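Local coordinates for protein bottromycin amidohydrolase (Streptomyces purpureus, PDB 6I5S) that probably hydrolyses an amide bond in a thiazoline-bearing bottromycin precursor, acting as the gatekeeper amidohydrolase of the biosynthetic pathway with a pair of zinc ions, at residues V61-V66 / R131-V136; G128-R131 / V136-R139. All coordinates share one frame; numbering follows the deposited sequence.

From the N terminus, the chain first forms the small antiparallel sheet of 38-41, 57-62 and 65-71, and the turn between its last two strands supplies the first half of interaction 1. Some seventy residues after the turn, past strand 84-95, helix 100-108 and strand 111-116, helix 121-132 ends and Arg133 reaches back to that turn, closing a long loop. Interaction 2 is local: the last full turn of the same helix meets residues 136-139, which lead into strand 139-142. The two contacts cross rather than nest, sharing Arg131 and Val136, and lie with centres about 9 Å apart. Together they tie the end of helix 121-132 outward to the small sheet and inward to the larger mixed sheet.

Interaction 1 (V61-V66 / R131-V136); sequences VADGVV and RARHAV
Arg133 reaches the hairpin turn at Asp63 end-on, with one terminal nitrogen on each of two oxygens. NH2 donates to the backbone Asp63 O at 2.9 Å in a nearly straight bond (167°); the oxygen lies in the guanidinium plane, while the nitrogen sits above the carbonyl plane. NH1 makes a salt bridge to Asp63 OD1, also at 2.9 Å, but more bent (135°) and from above the carboxylate, whose plane stands 82° from the guanidinium. This is therefore not the coplanar fork of a classic carboxylate-guanidinium pair. Beside it, Gly64 CA lies 3.6 Å from Arg133 NH2, and the bare glycine leaves room for the nitrogen.

Behind these groups, Ala62 to Val65 form a type I' turn joining strands 57-62 and 65-71, and Thr37 OG1 bonds Asp63 N. Arg133 stands at the Schellman motif ending helix 121-132, its side chain extended from CG to NE. Asp425 forms a second salt bridge, through NH2. With two carboxylates and a main-chain oxygen around it, the guanidinium is probably held firmly in its charged form, its rotation fixed by the bonds at NH1 and NH2.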
loop_
_atom_site.group_PDB
_atom_site.type_symbol
_atom_site.label_atom_id
_atom_site.label_comp_id
_atom_site.label_asym_id
_atom_site.label_seq_id
_atom_site.Cartn_x
_atom_site.Cartn_y
_atom_site.Cartn_z
ATOM N N VAL A 61 14.441 -21.852 -5.126
ATOM C CA VAL A 61 14.765 -20.731 -4.237
ATOM C C VAL A 61 15.962 -21.142 -3.393
ATOM O O VAL A 61 15.960 -22.220 -2.788
ATOM C CB VAL A 61 13.564 -20.370 -3.349
ATOM C CG1 VAL A 61 13.919 -19.276 -2.374
ATOM C CG2 VAL A 61 12.377 -19.916 -4.206
ATOM N N ALA A 62 16.975 -20.288 -3.352
ATOM C CA ALA A 62 18.214 -20.565 -2.637
ATOM C C ALA A 62 18.495 -19.384 -1.723
ATOM O O ALA A 62 18.756 -18.279 -2.199
ATOM C CB ALA A 62 19.355 -20.788 -3.616
ATOM N N ASP A 63 18.448 -19.619 -0.406
ATOM C CA ASP A 63 18.737 -18.573 0.583
ATOM C C ASP A 63 17.937 -17.314 0.293
ATOM O O ASP A 63 18.451 -16.197 0.350
ATOM C CB ASP A 63 20.236 -18.231 0.626
ATOM C CG ASP A 63 20.620 -17.486 1.893
ATOM O OD1 ASP A 63 19.938 -17.685 2.921
ATOM O OD2 ASP A 63 21.590 -16.714 1.867
ATOM N N GLY A 64 16.647 -17.498 -0.017
ATOM C CA GLY A 64 15.751 -16.391 -0.203
ATOM C C GLY A 64 15.896 -15.638 -1.515
ATOM O O GLY A 64 15.431 -14.509 -1.620
ATOM N N VAL A 65 16.562 -16.212 -2.504
ATOM C CA VAL A 65 16.714 -15.583 -3.809
ATOM C C VAL A 65 16.183 -16.545 -4.854
ATOM O O VAL A 65 16.396 -17.755 -4.748
ATOM C CB VAL A 65 18.200 -15.234 -4.096
ATOM C CG1 VAL A 65 18.388 -14.801 -5.524
ATOM C CG2 VAL A 65 18.708 -14.181 -3.107
ATOM N N VAL A 66 15.504 -16.013 -5.870
ATOM C CA VAL A 66 15.064 -16.849 -6.977
ATOM C C VAL A 66 16.298 -17.331 -7.743
ATOM O O VAL A 66 16.995 -16.555 -8.398
ATOM C CB VAL A 66 14.088 -16.093 -7.878
ATOM C CG1 VAL A 66 13.735 -16.882 -9.116
ATOM C CG2 VAL A 66 12.841 -15.764 -7.094
ATOM N N ARG A 131 16.480 -6.887 6.745
ATOM C CA ARG A 131 17.819 -7.221 6.240
ATOM C C ARG A 131 18.493 -8.291 7.088
ATOM O O ARG A 131 19.228 -9.135 6.561
ATOM C CB ARG A 131 18.714 -5.951 6.194
ATOM C CG ARG A 131 18.252 -4.920 5.161
ATOM C CD ARG A 131 19.129 -3.653 5.165
ATOM N NE ARG A 131 18.796 -2.718 4.081
ATOM C CZ ARG A 131 18.331 -1.479 4.232
ATOM N NH1 ARG A 131 18.123 -0.943 5.424
ATOM N NH2 ARG A 131 18.055 -0.749 3.158
ATOM N N ALA A 132 18.322 -8.220 8.415
ATOM C CA ALA A 132 18.974 -9.138 9.357
ATOM C C ALA A 132 18.293 -10.503 9.383
ATOM O O ALA A 132 18.848 -11.455 9.937
ATOM C CB ALA A 132 18.938 -8.508 10.743
ATOM N N ARG A 133 17.091 -10.590 8.805
ATOM C CA ARG A 133 16.261 -11.809 8.867
ATOM C C ARG A 133 15.947 -12.237 10.294
ATOM O O ARG A 133 15.963 -13.430 10.619
ATOM C CB ARG A 133 16.931 -12.935 8.079
ATOM C CG ARG A 133 16.873 -12.633 6.609
ATOM C CD ARG A 133 17.663 -13.641 5.781
ATOM N NE ARG A 133 17.294 -13.545 4.358
ATOM C CZ ARG A 133 17.826 -14.307 3.407
ATOM N NH1 ARG A 133 18.771 -15.198 3.718
ATOM N NH2 ARG A 133 17.426 -14.191 2.156
ATOM N N HIS A 134 15.665 -11.259 11.161
ATOM C CA HIS A 134 15.301 -11.536 12.552
ATOM C C HIS A 134 13.809 -11.710 12.787
ATOM O O HIS A 134 13.424 -12.216 13.849
ATOM C CB HIS A 134 15.797 -10.423 13.465
ATOM C CG HIS A 134 17.275 -10.410 13.629
ATOM N ND1 HIS A 134 18.060 -11.543 13.506
ATOM C CD2 HIS A 134 18.125 -9.389 13.889
ATOM C CE1 HIS A 134 19.335 -11.220 13.715
ATOM N NE2 HIS A 134 19.397 -9.923 13.958
ATOM N N ALA A 135 12.971 -11.292 11.830
ATOM C CA ALA A 135 11.536 -11.512 11.873
ATOM C C ALA A 135 11.039 -11.496 10.441
ATOM O O ALA A 135 11.614 -10.825 9.577
ATOM C CB ALA A 135 10.826 -10.414 12.669
ATOM N N VAL A 136 9.946 -12.209 10.198
ATOM C CA VAL A 136 9.312 -12.209 8.891
ATOM C C VAL A 136 8.444 -10.967 8.799
ATOM O O VAL A 136 7.498 -10.810 9.586
ATOM C CB VAL A 136 8.474 -13.478 8.708
ATOM C CG1 VAL A 136 7.756 -13.458 7.395
ATOM C CG2 VAL A 136 9.395 -14.669 8.694
#

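Interaction 2 (G128-R131 / V136-R139); sequences GVHR and VLPR
The contact closes the beta-alpha-beta crossover 111-116, 121-132, 139-142: the loop after the helix folds back on its last full turn, and His130 is the side chain it wraps. Arg139 CD lies over one face of the imidazole as a CH-pi contact, 3.6 Å from the ring centroid and 16° off the normal, displaced toward the rim. At the ring's edge, near its plane, His130 CD2 approaches Leu137 O at 3.0 Å, the oxygen lying well to one side of the outward C-H direction. Leu137 CD1 packs 3.3 Å from the same His130 CD2 and also touches His130 CB. Leu137 CG sits between the backbone N and the carbonyl carbon (chi1 40°), and the first two torsions together bring CD1 against the histidine, while Leu137 CD2 meets Val129 CG1 at 4.1 Å.

Arg139 bends at its second torsion (chi2 70°), laying CD across the ring and carrying the guanidinium past it. There His130 ND1 is 3.2 Å from Arg139 NH1, near the guanidinium plane. Farther out, Arg131 CG covers a face of the same guanidinium, although Arg131 NE and Arg139 NH2 are two donors only 3.2 Å apart. This like-charged approach is probably somewhat unfavourable.

Around this core, Arg139 bonds through its backbone to Thr112 and Tyr114 of strand 111-116, beside which strand 139-142 runs parallel. Pro138 turns to Leu103 and Leu107 of helix 100-108, and Val136 bonds through its backbone to Leu28 of helix 23-31, so the connection is packed between three helices and strand 111-116 of the mixed sheet.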
loop_
_atom_site.group_PDB
_atom_site.type_symbol
_atom_site.label_atom_id
_atom_site.label_comp_id
_atom_site.label_asym_id
_atom_site.label_seq_id
_atom_site.Cartn_x
_atom_site.Cartn_y
_atom_site.Cartn_z
ATOM N N GLY A 128 15.905 -2.779 8.973
ATOM C CA GLY A 128 17.113 -3.484 9.443
ATOM C C GLY A 128 16.762 -4.892 9.893
ATOM O O GLY A 128 17.506 -5.851 9.646
ATOM N N VAL A 129 15.614 -5.038 10.560
ATOM C CA VAL A 129 15.161 -6.366 10.988
ATOM C C VAL A 129 14.942 -7.246 9.767
ATOM O O VAL A 129 15.229 -8.449 9.786
ATOM C CB VAL A 129 13.889 -6.227 11.833
ATOM C CG1 VAL A 129 13.191 -7.587 12.060
ATOM C CG2 VAL A 129 14.222 -5.554 13.127
ATOM N N HIS A 130 14.376 -6.670 8.708
ATOM C CA HIS A 130 14.208 -7.401 7.451
ATOM C C HIS A 130 15.547 -7.826 6.851
ATOM O O HIS A 130 15.765 -9.002 6.497
ATOM C CB HIS A 130 13.433 -6.506 6.475
ATOM C CG HIS A 130 12.952 -7.229 5.261
ATOM N ND1 HIS A 130 13.804 -7.659 4.266
ATOM C CD2 HIS A 130 11.707 -7.585 4.873
ATOM C CE1 HIS A 130 13.093 -8.246 3.317
ATOM N NE2 HIS A 130 11.829 -8.220 3.668
ATOM N N ARG A 131 16.480 -6.887 6.745
ATOM C CA ARG A 131 17.819 -7.221 6.240
ATOM C C ARG A 131 18.493 -8.291 7.088
ATOM O O ARG A 131 19.228 -9.135 6.561
ATOM C CB ARG A 131 18.714 -5.951 6.194
ATOM C CG ARG A 131 18.252 -4.920 5.161
ATOM C CD ARG A 131 19.129 -3.653 5.165
ATOM N NE ARG A 131 18.796 -2.718 4.081
ATOM C CZ ARG A 131 18.331 -1.479 4.232
ATOM N NH1 ARG A 131 18.123 -0.943 5.424
ATOM N NH2 ARG A 131 18.055 -0.749 3.158
ATOM N N VAL A 136 9.946 -12.209 10.198
ATOM C CA VAL A 136 9.312 -12.209 8.891
ATOM C C VAL A 136 8.444 -10.967 8.799
ATOM O O VAL A 136 7.498 -10.810 9.586
ATOM C CB VAL A 136 8.474 -13.478 8.708
ATOM C CG1 VAL A 136 7.756 -13.458 7.395
ATOM C CG2 VAL A 136 9.395 -14.669 8.694
ATOM N N LEU A 137 8.763 -10.077 7.864
ATOM C CA LEU A 137 7.929 -8.886 7.727
ATOM C C LEU A 137 8.061 -8.337 6.303
ATOM O O LEU A 137 8.984 -8.700 5.562
ATOM C CB LEU A 137 8.289 -7.841 8.794
ATOM C CG LEU A 137 9.738 -7.631 9.134
ATOM C CD1 LEU A 137 10.539 -7.479 7.907
ATOM C CD2 LEU A 137 9.865 -6.421 10.024
ATOM N N PRO A 138 7.111 -7.517 5.869
ATOM C CA PRO A 138 7.222 -6.886 4.554
ATOM C C PRO A 138 8.358 -5.871 4.571
ATOM O O PRO A 138 8.652 -5.261 5.612
ATOM C CB PRO A 138 5.877 -6.175 4.369
ATOM C CG PRO A 138 5.027 -6.564 5.533
ATOM C CD PRO A 138 5.949 -7.068 6.627
ATOM N N ARG A 139 8.926 -5.646 3.385
ATOM C CA ARG A 139 10.035 -4.699 3.267
ATOM C C ARG A 139 9.489 -3.280 3.108
ATOM O O ARG A 139 8.682 -3.045 2.203
ATOM C CB ARG A 139 10.868 -5.081 2.050
ATOM C CG ARG A 139 12.134 -4.221 1.788
ATOM C CD ARG A 139 13.223 -4.488 2.861
ATOM N NE ARG A 139 14.497 -3.880 2.478
ATOM C CZ ARG A 139 15.644 -4.530 2.289
ATOM N NH1 ARG A 139 15.748 -5.845 2.479
ATOM N NH2 ARG A 139 16.711 -3.838 1.916
#